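Local coordinates for protein enoyl-CoA hydratase (Mycobacterium thermoresistibile, PDB 3T3W) that probably hydrates the double bond of enoyl-CoA thioesters in lipid metabolism, as a member of the crotonase-like family, at residues Met20-Asp25 and Asp50-Ala55; Asp28-Ile33 and Glu209-Ala214; Gly126-Gly131 and Ala148-Pro153. All coordinates share one frame; numbering follows the deposited sequence.

Contact 1. Residues Met20-Asp25 and Asp50-Ala55; sequences MYIDYD and DELDAA. With EDO (1,2-ethanediol), chain B.
Met20, Tyr21 and Ile22 all offer backbone N-H groups to one carboxylate, that of Glu51, where the edge strand 22-27 of the crotonase-fold sheet meets helix 46-61. The Met20 amide comes first, Met20 N to Glu51 OE2 at 2.9 Å and nearly straight (174°). Next, Tyr21 N reaches the other oxygen, Glu51 OE1, at 2.8 Å; both amides approach on the syn side, about 25° out of the carboxylate plane. The Tyr21 ring, with Met20 CG lying over the centre of one face, sends OH outward to O2 of a 1,2-ethanediol, probably picked up from the crystallisation solution, and also to Asn45. At Ile22 the amide adds a weak third bond to Glu51 OE2, while the side chain turns to the helix: Ile22 CG1 lies 3.6 Å from Glu51 CG, and CD1 reaches Leu52 CB. Glu51 can span this distance because its chain is extended beyond CG (chi2 177°), running past Ile22 in the opposite direction. Two residues on, Tyr24 again faces the helix, its ring also in a cation-pi contact with Arg58. Ala55 CB touches both strand residues, 4.0 Å from Ile22 CG2 and 4.1 Å from Tyr24 CD1.

Contact 2. Residues Asp28-Ile33 and Glu209-Ala214; sequences DRIATI and ETRALA
A helix-on-sheet contact of the crotonase fold joins strand 30-35 to helix 206-217, which runs roughly antiparallel to the strand (149° between their directions), with the short axes 10.2 Å apart. Arg211 carries most of it. Its chain runs extended from CG to NE and brings the guanidinium over the strand, where Ile30 CD1 sits against one face, above the centre of the group. The rim of the same plane is used for polar partners. NH2 makes a salt bridge to Asp28, with Arg211 NH2 to Asp28 OD2 at 3.0 Å; the oxygen lies in the guanidinium plane and uses its anti lone pair, although the carboxylate itself is turned 64° from that plane. The carbonyl of Ser27 is a second acceptor for NH2. Elsewhere on the rim, NH1 donates to two waters, each of which also bonds to Thr32 OG1, and one of them also lies 2.8 Å from Ile30 O. The guanidinium is thus held from both its terminal nitrogens, which should limit its rotation. Below it the contact turns apolar, with Val69 of the neighbouring strand touching both Ile30 and Ala214, and Ile30 CD1 packing 3.7 Å from Ala214 CB.

Contact 3. Residues Gly126-Gly131 and Ala148-Pro153; sequences GRCISG and ALFSDP
Gly126 O accepts the first rung of a short parallel pairing, strand 127-129 beside strand 149-151, in the small second sheet of this crotonase-fold subunit. Four backbone bonds pass between the strands. Leu149 N donates to Gly126 O and Cys128 N to Leu149 O, each at 2.9 Å; then Ser151 N meets Cys128 O, and Ser130 N closes the ladder on Ser151 O. CA-H...O contacts fill in between, such as Phe150 CA to Cys128 O at 3.3 Å.

Side-chain packing divides between the two faces. Cys128 and Phe150 share one, Cys128 CB lying 3.7 Å from Phe150 CD1, with the sulfur oblique to the ring and Leu133 touching both residues. On the other face, Ile129 CG2 lies 3.8 Å from Pro153 CD, and the Arg127 chain bends at chi2 (-83°) to lay its guanidinium against Leu149, CD1 sitting over the centre of one face.

Polar side chains complete the contact. A water accepts from Arg127 NH1, bonds to Ser151 OG at 2.8 Å and donates weakly to Leu149 O. Ser130 OG gives its proton to Asp152 OD1 at 2.7 Å, approaching on the anti side and 32° out of the carboxylate plane. Asp152 OD2 is bonded to Val162 N and His167 NE2.

With partners on both oxygens, the buried carboxylate of Asp152 should be held in orientation, and it ties Ser130 to the 162-167 region; Glu163, a zinc ligand in this crystal, lies next to Val162 in sequence.

Overall arrangement
Contacts 1 and 2 are neighbours, their centres 16 Å apart, and both rest on the antiparallel hairpin of strands 22-27 and 30-35. Asp25 O and Thr32 N, 2.8 Å apart, probably hydrogen bond across it, and Ile33 CG2 packs against Leu52 CD1 at 3.6 Å. Helices 46-61 and 206-217 thus both pack on the six-stranded sheet. Contact 3 stands apart in the smaller sheet, 21 Å from contact 1 and 23 Å from contact 2 between centres, without touching either. Its Asp152 side chain lies about 10 Å from the bound zinc ion, which is held by Glu102, Glu163, His252 and His256.

Contact 1. Residues Met20-Asp25 and Asp50-Ala55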
loop_
_atom_site.group_PDB
_atom_site.type_symbol
_atom_site.label_atom_id
_atom_site.label_comp_id
_atom_site.label_asym_id
_atom_site.label_seq_id
_atom_site.Cartn_x
_atom_site.Cartn_y
_atom_site.Cartn_z
ATOM N N MET F 20 -35.214 -0.145 -24.011
ATOM C CA MET F 20 -35.970 1.000 -23.513
ATOM C C MET F 20 -35.077 2.219 -23.592
ATOM O O MET F 20 -35.447 3.193 -24.256
ATOM C CB MET F 20 -36.477 0.738 -22.089
ATOM C CG MET F 20 -37.147 1.904 -21.387
ATOM S SD MET F 20 -38.734 2.322 -22.149
ATOM C CE MET F 20 -39.133 3.807 -21.201
ATOM N N TYR F 21 -33.935 2.170 -22.911
ATOM C CA TYR F 21 -33.068 3.351 -22.754
ATOM C C TYR F 21 -31.698 3.244 -23.447
ATOM O O TYR F 21 -30.944 4.223 -23.472
ATOM C CB TYR F 21 -32.767 3.588 -21.286
ATOM C CG TYR F 21 -33.947 3.943 -20.437
ATOM C CD1 TYR F 21 -34.703 5.066 -20.717
ATOM C CD2 TYR F 21 -34.336 3.123 -19.399
ATOM C CE1 TYR F 21 -35.790 5.405 -19.925
ATOM C CE2 TYR F 21 -35.435 3.426 -18.601
ATOM C CZ TYR F 21 -36.153 4.579 -18.856
ATOM O OH TYR F 21 -37.227 4.900 -18.064
ATOM N N ILE F 22 -31.361 2.056 -23.907
ATOM C CA ILE F 22 -29.989 1.767 -24.409
ATOM C C ILE F 22 -30.093 1.202 -25.826
ATOM O O ILE F 22 -30.861 0.244 -26.056
ATOM C CB ILE F 22 -29.258 0.733 -23.522
ATOM C CG1 ILE F 22 -29.121 1.238 -22.079
ATOM C CG2 ILE F 22 -27.863 0.381 -24.121
ATOM C CD1 ILE F 22 -28.349 2.558 -21.924
ATOM N N ASP F 23 -29.356 1.779 -26.779
ATOM C CA ASP F 23 -29.204 1.197 -28.104
ATOM C C ASP F 23 -27.894 0.422 -28.143
ATOM O O ASP F 23 -26.930 0.821 -27.514
ATOM C CB ASP F 23 -29.217 2.288 -29.175
ATOM C CG ASP F 23 -30.600 2.719 -29.531
ATOM O OD1 ASP F 23 -31.469 1.834 -29.677
ATOM O OD2 ASP F 23 -30.828 3.940 -29.677
ATOM N N TYR F 24 -27.871 -0.689 -28.865
ATOM C CA TYR F 24 -26.710 -1.570 -28.899
ATOM C C TYR F 24 -26.505 -2.047 -30.318
ATOM O O TYR F 24 -27.436 -2.575 -30.940
ATOM C CB TYR F 24 -26.940 -2.755 -27.978
ATOM C CG TYR F 24 -25.825 -3.745 -27.894
ATOM C CD1 TYR F 24 -24.777 -3.561 -27.029
ATOM C CD2 TYR F 24 -25.839 -4.909 -28.648
ATOM C CE1 TYR F 24 -23.761 -4.494 -26.922
ATOM C CE2 TYR F 24 -24.825 -5.847 -28.557
ATOM C CZ TYR F 24 -23.787 -5.641 -27.686
ATOM O OH TYR F 24 -22.758 -6.558 -27.648
ATOM N N ASP F 25 -25.292 -1.893 -30.835
ATOM C CA ASP F 25 -24.979 -2.294 -32.236
ATOM C C ASP F 25 -23.628 -2.980 -32.215
ATOM O O ASP F 25 -22.710 -2.476 -31.573
ATOM C CB ASP F 25 -24.839 -1.059 -33.158
ATOM C CG ASP F 25 -24.228 -1.397 -34.543
ATOM O OD1 ASP F 25 -25.030 -1.906 -35.334
ATOM O OD2 ASP F 25 -22.978 -1.208 -34.844
ATOM N N ASP F 50 -29.455 -0.785 -15.090
ATOM C CA ASP F 50 -29.572 -2.241 -15.318
ATOM C C ASP F 50 -29.420 -2.598 -16.799
ATOM O O ASP F 50 -28.733 -3.562 -17.159
ATOM C CB ASP F 50 -30.897 -2.804 -14.805
ATOM C CG ASP F 50 -31.044 -2.738 -13.302
ATOM O OD1 ASP F 50 -30.060 -2.518 -12.571
ATOM O OD2 ASP F 50 -32.220 -2.881 -12.859
ATOM N N GLU F 51 -30.033 -1.795 -17.666
ATOM C CA GLU F 51 -29.981 -2.046 -19.091
ATOM C C GLU F 51 -28.560 -1.799 -19.644
ATOM O O GLU F 51 -28.043 -2.539 -20.514
ATOM C CB GLU F 51 -31.043 -1.169 -19.780
ATOM C CG GLU F 51 -31.305 -1.508 -21.197
ATOM C CD GLU F 51 -32.412 -0.679 -21.877
ATOM O OE1 GLU F 51 -33.139 0.070 -21.188
ATOM O OE2 GLU F 51 -32.505 -0.797 -23.128
ATOM N N LEU F 52 -27.924 -0.756 -19.121
ATOM C CA LEU F 52 -26.552 -0.426 -19.518
ATOM C C LEU F 52 -25.607 -1.537 -19.069
ATOM O O LEU F 52 -24.716 -1.982 -19.826
ATOM C CB LEU F 52 -26.135 0.907 -18.866
ATOM C CG LEU F 52 -24.704 1.423 -19.098
ATOM C CD1 LEU F 52 -24.381 1.454 -20.618
ATOM C CD2 LEU F 52 -24.447 2.817 -18.492
ATOM N N ASP F 53 -25.786 -2.014 -17.832
ATOM C CA ASP F 53 -24.981 -3.147 -17.349
ATOM C C ASP F 53 -25.131 -4.396 -18.230
ATOM O O ASP F 53 -24.140 -5.094 -18.565
ATOM C CB ASP F 53 -25.333 -3.488 -15.905
ATOM C CG ASP F 53 -24.396 -4.517 -15.319
ATOM O OD1 ASP F 53 -23.148 -4.346 -15.337
ATOM O OD2 ASP F 53 -24.920 -5.535 -14.871
ATOM N N ALA F 54 -26.360 -4.666 -18.658
ATOM C CA ALA F 54 -26.613 -5.804 -19.527
ATOM C C ALA F 54 -25.883 -5.668 -20.864
ATOM O O ALA F 54 -25.400 -6.653 -21.418
ATOM C CB ALA F 54 -28.133 -6.000 -19.746
ATOM N N ALA F 55 -25.837 -4.440 -21.400
ATOM C CA ALA F 55 -25.163 -4.129 -22.660
ATOM C C ALA F 55 -23.639 -4.357 -22.519
ATOM O O ALA F 55 -22.996 -4.948 -23.395
ATOM C CB ALA F 55 -25.447 -2.662 -23.067
HETATM C C1 EDO B . -39.453 7.868 -16.820
HETATM O O1 EDO B . -39.017 9.168 -17.220
HETATM C C2 EDO B . -39.840 7.022 -18.034
HETATM O O2 EDO B . -38.756 6.956 -18.990
#

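Contact 2. Residues Asp28-Ile33 and Glu209-Ala214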
loop_
_atom_site.group_PDB
_atom_site.type_symbol
_atom_site.label_atom_id
_atom_site.label_comp_id
_atom_site.label_asym_id
_atom_site.label_seq_id
_atom_site.Cartn_x
_atom_site.Cartn_y
_atom_site.Cartn_z
ATOM N N ASP F 28 -18.138 -4.620 -37.399
ATOM C CA ASP F 28 -16.710 -4.429 -37.573
ATOM C C ASP F 28 -15.921 -4.617 -36.245
ATOM O O ASP F 28 -14.963 -3.881 -35.987
ATOM C CB ASP F 28 -16.422 -3.004 -38.118
ATOM C CG ASP F 28 -17.237 -2.660 -39.356
ATOM O OD1 ASP F 28 -17.166 -3.450 -40.297
ATOM O OD2 ASP F 28 -17.955 -1.618 -39.340
ATOM N N ARG F 29 -16.335 -5.589 -35.446
ATOM C CA ARG F 29 -15.731 -5.953 -34.143
ATOM C C ARG F 29 -15.853 -4.859 -33.061
ATOM O O ARG F 29 -15.151 -4.916 -32.033
ATOM C CB ARG F 29 -14.270 -6.421 -34.289
ATOM C CG ARG F 29 -14.133 -7.579 -35.294
ATOM C CD ARG F 29 -12.808 -8.299 -35.166
ATOM N NE ARG F 29 -12.696 -8.836 -33.815
ATOM C CZ ARG F 29 -13.238 -9.977 -33.374
ATOM N NH1 ARG F 29 -13.905 -10.805 -34.189
ATOM N NH2 ARG F 29 -13.078 -10.304 -32.099
ATOM N N ILE F 30 -16.760 -3.911 -33.278
ATOM C CA ILE F 30 -16.985 -2.814 -32.297
ATOM C C ILE F 30 -18.408 -2.966 -31.799
ATOM O O ILE F 30 -19.321 -3.041 -32.607
ATOM C CB ILE F 30 -16.813 -1.421 -32.965
ATOM C CG1 ILE F 30 -15.394 -1.250 -33.515
ATOM C CG2 ILE F 30 -17.123 -0.306 -31.937
ATOM C CD1 ILE F 30 -15.241 -0.083 -34.473
ATOM N N ALA F 31 -18.599 -2.989 -30.479
ATOM C CA ALA F 31 -19.930 -2.882 -29.868
ATOM C C ALA F 31 -20.116 -1.446 -29.482
ATOM O O ALA F 31 -19.339 -0.921 -28.669
ATOM C CB ALA F 31 -20.031 -3.750 -28.610
ATOM N N THR F 32 -21.125 -0.803 -30.063
ATOM C CA THR F 32 -21.437 0.564 -29.716
ATOM C C THR F 32 -22.682 0.584 -28.813
ATOM O O THR F 32 -23.773 0.115 -29.223
ATOM C CB THR F 32 -21.688 1.419 -30.963
ATOM O OG1 THR F 32 -20.530 1.310 -31.818
ATOM C CG2 THR F 32 -21.932 2.865 -30.561
ATOM N N ILE F 33 -22.476 1.075 -27.590
ATOM C CA ILE F 33 -23.521 1.172 -26.584
ATOM C C ILE F 33 -23.905 2.652 -26.498
ATOM O O ILE F 33 -23.078 3.499 -26.145
ATOM C CB ILE F 33 -23.012 0.715 -25.190
ATOM C CG1 ILE F 33 -22.463 -0.721 -25.236
ATOM C CG2 ILE F 33 -24.100 0.884 -24.124
ATOM C CD1 ILE F 33 -21.783 -1.231 -23.966
ATOM N N GLU F 209 -14.416 10.273 -35.049
ATOM C CA GLU F 209 -13.088 10.108 -34.441
ATOM C C GLU F 209 -13.048 8.929 -33.505
ATOM O O GLU F 209 -12.065 8.192 -33.487
ATOM C CB GLU F 209 -12.678 11.332 -33.630
ATOM C CG GLU F 209 -12.531 12.621 -34.421
ATOM C CD GLU F 209 -11.100 13.024 -34.705
ATOM O OE1 GLU F 209 -10.159 12.332 -34.270
ATOM O OE2 GLU F 209 -10.928 14.049 -35.403
ATOM N N THR F 210 -14.101 8.758 -32.689
ATOM C CA THR F 210 -14.171 7.643 -31.767
ATOM C C THR F 210 -14.205 6.301 -32.486
ATOM O O THR F 210 -13.494 5.369 -32.102
ATOM C CB THR F 210 -15.388 7.796 -30.811
ATOM O OG1 THR F 210 -15.241 9.032 -30.115
ATOM C CG2 THR F 210 -15.452 6.681 -29.778
ATOM N N ARG F 211 -15.030 6.191 -33.512
ATOM C CA ARG F 211 -15.126 4.945 -34.226
ATOM C C ARG F 211 -13.811 4.634 -34.963
ATOM O O ARG F 211 -13.392 3.481 -35.063
ATOM C CB ARG F 211 -16.294 4.920 -35.180
ATOM C CG ARG F 211 -16.497 3.503 -35.703
ATOM C CD ARG F 211 -17.827 3.315 -36.380
ATOM N NE ARG F 211 -17.948 1.954 -36.867
ATOM C CZ ARG F 211 -18.466 0.937 -36.184
ATOM N NH1 ARG F 211 -18.919 1.108 -34.960
ATOM N NH2 ARG F 211 -18.565 -0.252 -36.774
ATOM N N ALA F 212 -13.143 5.665 -35.464
ATOM C CA ALA F 212 -11.879 5.449 -36.180
ATOM C C ALA F 212 -10.817 4.883 -35.226
ATOM O O ALA F 212 -10.066 3.959 -35.566
ATOM C CB ALA F 212 -11.384 6.753 -36.828
ATOM N N LEU F 213 -10.759 5.448 -34.022
ATOM C CA LEU F 213 -9.864 4.961 -32.996
ATOM C C LEU F 213 -10.218 3.517 -32.590
ATOM O O LEU F 213 -9.342 2.663 -32.491
ATOM C CB LEU F 213 -9.882 5.912 -31.796
ATOM C CG LEU F 213 -9.098 5.482 -30.547
ATOM C CD1 LEU F 213 -7.622 5.344 -30.912
ATOM C CD2 LEU F 213 -9.330 6.463 -29.388
ATOM N N ALA F 214 -11.504 3.241 -32.377
ATOM C CA ALA F 214 -11.969 1.883 -32.056
ATOM C C ALA F 214 -11.552 0.889 -33.131
ATOM O O ALA F 214 -11.073 -0.197 -32.830
ATOM C CB ALA F 214 -13.500 1.889 -31.882
HETATM O O HOH W 1 -20.563 -0.733 -33.526
HETATM O O HOH W 2 -18.796 3.291 -32.988
#

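Contact 3. Residues Gly126-Gly131 and Ala148-Pro153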
loop_
_atom_site.group_PDB
_atom_site.type_symbol
_atom_site.label_atom_id
_atom_site.label_comp_id
_atom_site.label_asym_id
_atom_site.label_seq_id
_atom_site.Cartn_x
_atom_site.Cartn_y
_atom_site.Cartn_z
ATOM N N GLY F 126 -21.066 17.674 -24.542
ATOM C CA GLY F 126 -21.851 18.510 -23.628
ATOM C C GLY F 126 -21.648 18.203 -22.146
ATOM O O GLY F 126 -20.555 17.956 -21.697
ATOM N N ARG F 127 -22.729 18.246 -21.354
ATOM C CA ARG F 127 -22.588 18.074 -19.903
ATOM C C ARG F 127 -22.407 16.636 -19.489
ATOM O O ARG F 127 -23.150 15.728 -19.921
ATOM C CB ARG F 127 -23.818 18.622 -19.190
ATOM C CG ARG F 127 -23.996 20.105 -19.403
ATOM C CD ARG F 127 -23.123 20.797 -18.401
ATOM N NE ARG F 127 -23.276 22.253 -18.402
ATOM C CZ ARG F 127 -22.729 23.025 -17.468
ATOM N NH1 ARG F 127 -22.047 22.482 -16.458
ATOM N NH2 ARG F 127 -22.902 24.349 -17.537
ATOM N N CYS F 128 -21.429 16.458 -18.599
ATOM C CA CYS F 128 -21.196 15.192 -17.934
ATOM C C CYS F 128 -21.091 15.600 -16.464
ATOM O O CYS F 128 -20.071 16.157 -16.056
ATOM C CB CYS F 128 -19.912 14.524 -18.404
ATOM S SG CYS F 128 -19.598 12.981 -17.517
ATOM N N ILE F 129 -22.177 15.384 -15.743
ATOM C CA ILE F 129 -22.337 15.879 -14.351
ATOM C C ILE F 129 -22.460 14.720 -13.377
ATOM O O ILE F 129 -23.306 13.852 -13.539
ATOM C CB ILE F 129 -23.620 16.721 -14.212
ATOM C CG1 ILE F 129 -23.591 17.923 -15.186
ATOM C CG2 ILE F 129 -23.779 17.256 -12.786
ATOM C CD1 ILE F 129 -24.937 18.639 -15.325
ATOM N N SER F 130 -21.650 14.754 -12.332
ATOM C CA SER F 130 -21.750 13.875 -11.186
ATOM C C SER F 130 -21.854 12.388 -11.556
ATOM O O SER F 130 -20.874 11.793 -11.998
ATOM C CB SER F 130 -22.877 14.366 -10.299
ATOM O OG SER F 130 -22.568 15.583 -9.609
ATOM N N GLY F 131 -23.025 11.783 -11.421
ATOM C CA GLY F 131 -23.169 10.373 -11.842
ATOM C C GLY F 131 -22.772 10.083 -13.289
ATOM O O GLY F 131 -22.478 8.948 -13.625
ATOM N N ALA F 148 -17.569 19.877 -24.260
ATOM C CA ALA F 148 -17.907 19.039 -23.099
ATOM C C ALA F 148 -17.565 19.807 -21.827
ATOM O O ALA F 148 -16.614 20.579 -21.785
ATOM C CB ALA F 148 -17.129 17.738 -23.099
ATOM N N LEU F 149 -18.419 19.631 -20.826
ATOM C CA LEU F 149 -18.258 20.273 -19.527
ATOM C C LEU F 149 -18.421 19.207 -18.467
ATOM O O LEU F 149 -19.448 18.561 -18.422
ATOM C CB LEU F 149 -19.302 21.377 -19.345
ATOM C CG LEU F 149 -18.991 22.634 -20.168
ATOM C CD1 LEU F 149 -20.150 23.622 -20.085
ATOM C CD2 LEU F 149 -17.759 23.339 -19.655
ATOM N N PHE F 150 -17.399 19.029 -17.643
ATOM C CA PHE F 150 -17.355 17.984 -16.623
ATOM C C PHE F 150 -17.453 18.607 -15.256
ATOM O O PHE F 150 -16.740 19.570 -14.960
ATOM C CB PHE F 150 -16.041 17.206 -16.691
ATOM C CG PHE F 150 -15.851 16.412 -17.947
ATOM C CD1 PHE F 150 -16.266 15.093 -18.033
ATOM C CD2 PHE F 150 -15.246 16.975 -19.051
ATOM C CE1 PHE F 150 -16.036 14.342 -19.176
ATOM C CE2 PHE F 150 -15.026 16.219 -20.214
ATOM C CZ PHE F 150 -15.446 14.906 -20.290
ATOM N N SER F 151 -18.300 18.046 -14.382
ATOM C CA SER F 151 -18.447 18.622 -13.035
ATOM C C SER F 151 -18.965 17.571 -12.058
ATOM O O SER F 151 -19.511 16.555 -12.483
ATOM C CB SER F 151 -19.402 19.854 -13.076
ATOM O OG SER F 151 -20.742 19.441 -13.379
ATOM N N ASP F 152 -18.761 17.830 -10.770
ATOM C CA ASP F 152 -19.421 17.067 -9.726
ATOM C C ASP F 152 -19.796 18.003 -8.591
ATOM O O ASP F 152 -19.041 18.097 -7.631
ATOM C CB ASP F 152 -18.548 15.932 -9.224
ATOM C CG ASP F 152 -19.245 15.066 -8.209
ATOM O OD1 ASP F 152 -20.485 15.289 -7.981
ATOM O OD2 ASP F 152 -18.538 14.216 -7.604
ATOM N N PRO F 153 -20.971 18.668 -8.700
ATOM C CA PRO F 153 -21.417 19.614 -7.678
ATOM C C PRO F 153 -22.205 19.028 -6.499
ATOM O O PRO F 153 -23.003 19.774 -5.854
ATOM C CB PRO F 153 -22.279 20.588 -8.472
ATOM C CG PRO F 153 -22.833 19.791 -9.581
ATOM C CD PRO F 153 -21.798 18.750 -9.924
HETATM O O HOH W 3 -20.731 19.928 -16.142
#